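PDB 5C00: MdbA protein from Corynebacterium diphtheriae, which probably catalyses disulfide bond formation in exported proteins as a thiol-disulfide oxidoreductase, and is essential for viability, pilus assembly, toxin production and virulence. Local coordinates for residues Ala32-Ala37 / Val79-Ile84. Sequence-based numbering, arbitrary orientation.
Sequences AIVLKA and VVNLRI
Val34 and Asn81 stand side by side on one face of the sheet, a non-hydrogen-bonded pair in an antiparallel match of strand 32-36 with residues 79-84 of strand 78-85. Chi1 of Asn81 (-57°) sets CG beside the backbone N, and chi2 (-84°) then turns OD1 toward Val34 CG2, 3.3 Å away, and ND2 the other way, to the carbonyl of Ile47. On the same face Val34 CG1 slants across to Val79 CG1 at 3.6 Å. Farther along, Ala32 CB nestles against Asn81 CB and lies over one face of the Arg83 guanidinium, 3.8 Å above its plane and displaced toward the rim. Salt bridges from NE to Asp48 and from NH2 to Asp30, with a bond from NH1 to Asn172, hold that flat group in place.

The two segments offer only aliphatic side chains on the reverse face: Leu35 CD1 meets Leu82 CD1 diagonally at 3.8 Å, while Ile33 and Leu82 approach at their CB atoms. Two reciprocal backbone pairs, Ile33 with Leu82 and Leu35 with Val80, fix this register.

The pairing exemplifies a two-faced sheet interior, Asn81 and Arg83 bringing polar groups to one face and the aliphatic face buried under helices, as in a thioredoxin-fold core. Both strands are internal to the central mixed sheet of this thioredoxin-family protein. Strand 25-29 flanks 32-36, and 45-52 runs parallel to 78-85 on its far side. Against the aliphatic face pack Trp113 and Tyr116 of helix 113-125, together with Met69 and Ile73 of helix 56-74.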
loop_
_atom_site.group_PDB
_atom_site.type_symbol
_atom_site.label_atom_id
_atom_site.label_comp_id
_atom_site.label_asym_id
_atom_site.label_seq_id
_atom_site.Cartn_x
_atom_site.Cartn_y
_atom_site.Cartn_z
ATOM N N ALA A 32 -5.212 2.549 -8.442
ATOM C CA ALA A 32 -5.261 2.542 -6.998
ATOM C C ALA A 32 -5.531 1.149 -6.522
ATOM O O ALA A 32 -6.165 0.316 -7.221
ATOM C CB ALA A 32 -6.348 3.454 -6.490
ATOM N N ILE A 33 -5.065 0.891 -5.310
ATOM C CA ILE A 33 -5.499 -0.259 -4.595
ATOM C C ILE A 33 -6.571 0.270 -3.671
ATOM O O ILE A 33 -6.292 1.036 -2.751
ATOM C CB ILE A 33 -4.350 -0.949 -3.840
ATOM C CG1 ILE A 33 -3.321 -1.504 -4.824
ATOM C CG2 ILE A 33 -4.912 -2.051 -2.948
ATOM C CD1 ILE A 33 -1.929 -1.701 -4.259
ATOM N N VAL A 34 -7.795 -0.160 -3.915
ATOM C CA VAL A 34 -8.940 0.384 -3.232
ATOM C C VAL A 34 -9.391 -0.511 -2.076
ATOM O O VAL A 34 -9.607 -1.699 -2.271
ATOM C CB VAL A 34 -10.109 0.611 -4.234
ATOM C CG1 VAL A 34 -11.209 1.431 -3.570
ATOM C CG2 VAL A 34 -9.628 1.352 -5.469
ATOM N N LEU A 35 -9.459 0.037 -0.859
ATOM C CA LEU A 35 -9.943 -0.723 0.298
ATOM C C LEU A 35 -11.303 -0.203 0.687
ATOM O O LEU A 35 -11.491 0.996 0.793
ATOM C CB LEU A 35 -8.976 -0.603 1.467
ATOM C CG LEU A 35 -7.555 -0.989 1.117
ATOM C CD1 LEU A 35 -6.724 -0.841 2.376
ATOM C CD2 LEU A 35 -7.468 -2.406 0.612
ATOM N N LYS A 36 -12.248 -1.101 0.865
ATOM C CA LYS A 36 -13.640 -0.745 1.086
ATOM C C LYS A 36 -14.378 -1.853 1.784
ATOM O O LYS A 36 -14.055 -3.011 1.623
ATOM C CB LYS A 36 -14.293 -0.481 -0.269
ATOM C CG LYS A 36 -14.026 -1.604 -1.247
ATOM C CD LYS A 36 -14.433 -1.237 -2.683
ATOM C CE LYS A 36 -13.425 -1.793 -3.684
ATOM N NZ LYS A 36 -13.975 -1.828 -5.096
ATOM N N ALA A 37 -15.389 -1.496 2.559
ATOM C CA ALA A 37 -16.293 -2.459 3.100
ATOM C C ALA A 37 -17.097 -3.134 1.976
ATOM O O ALA A 37 -17.365 -2.521 0.955
ATOM C CB ALA A 37 -17.226 -1.798 4.073
ATOM N N VAL A 79 -13.937 5.102 1.679
ATOM C CA VAL A 79 -13.348 4.212 0.694
ATOM C C VAL A 79 -11.958 4.740 0.398
ATOM O O VAL A 79 -11.821 5.896 0.059
ATOM C CB VAL A 79 -14.218 4.165 -0.556
ATOM C CG1 VAL A 79 -13.535 3.391 -1.673
ATOM C CG2 VAL A 79 -15.531 3.489 -0.181
ATOM N N VAL A 80 -10.924 3.927 0.614
ATOM C CA VAL A 80 -9.550 4.412 0.489
ATOM C C VAL A 80 -8.851 3.970 -0.784
ATOM O O VAL A 80 -8.656 2.768 -1.052
ATOM C CB VAL A 80 -8.669 4.036 1.714
ATOM C CG1 VAL A 80 -7.284 4.634 1.523
ATOM C CG2 VAL A 80 -9.281 4.600 2.986
ATOM N N ASN A 81 -8.518 4.948 -1.600
ATOM C CA ASN A 81 -7.710 4.679 -2.746
ATOM C C ASN A 81 -6.240 4.849 -2.396
ATOM O O ASN A 81 -5.753 5.969 -2.331
ATOM C CB ASN A 81 -8.081 5.607 -3.892
ATOM C CG ASN A 81 -9.540 5.499 -4.246
ATOM O OD1 ASN A 81 -9.931 4.623 -4.987
ATOM N ND2 ASN A 81 -10.349 6.369 -3.684
ATOM N N LEU A 82 -5.538 3.723 -2.264
ATOM C CA LEU A 82 -4.128 3.718 -2.005
ATOM C C LEU A 82 -3.421 3.893 -3.349
ATOM O O LEU A 82 -3.562 3.043 -4.257
ATOM C CB LEU A 82 -3.659 2.433 -1.323
ATOM C CG LEU A 82 -4.179 2.204 0.092
ATOM C CD1 LEU A 82 -3.821 0.793 0.495
ATOM C CD2 LEU A 82 -3.598 3.211 1.055
ATOM N N ARG A 83 -2.781 5.050 -3.497
ATOM C CA ARG A 83 -2.113 5.475 -4.719
ATOM C C ARG A 83 -0.620 5.453 -4.466
ATOM O O ARG A 83 -0.039 6.397 -3.879
ATOM C CB ARG A 83 -2.619 6.845 -5.124
ATOM C CG ARG A 83 -4.107 6.804 -5.549
ATOM C CD ARG A 83 -4.583 8.069 -6.280
ATOM N NE ARG A 83 -5.946 7.852 -6.737
ATOM C CZ ARG A 83 -6.281 7.145 -7.812
ATOM N NH1 ARG A 83 -5.367 6.608 -8.590
ATOM N NH2 ARG A 83 -7.560 6.943 -8.095
ATOM N N ILE A 84 -0.031 4.322 -4.838
ATOM C CA ILE A 84 1.359 4.079 -4.552
ATOM C C ILE A 84 2.312 4.673 -5.571
ATOM O O ILE A 84 2.144 4.573 -6.793
ATOM C CB ILE A 84 1.668 2.567 -4.335
ATOM C CG1 ILE A 84 0.634 1.905 -3.401
ATOM C CG2 ILE A 84 3.071 2.424 -3.788
ATOM C CD1 ILE A 84 0.426 2.619 -2.102
#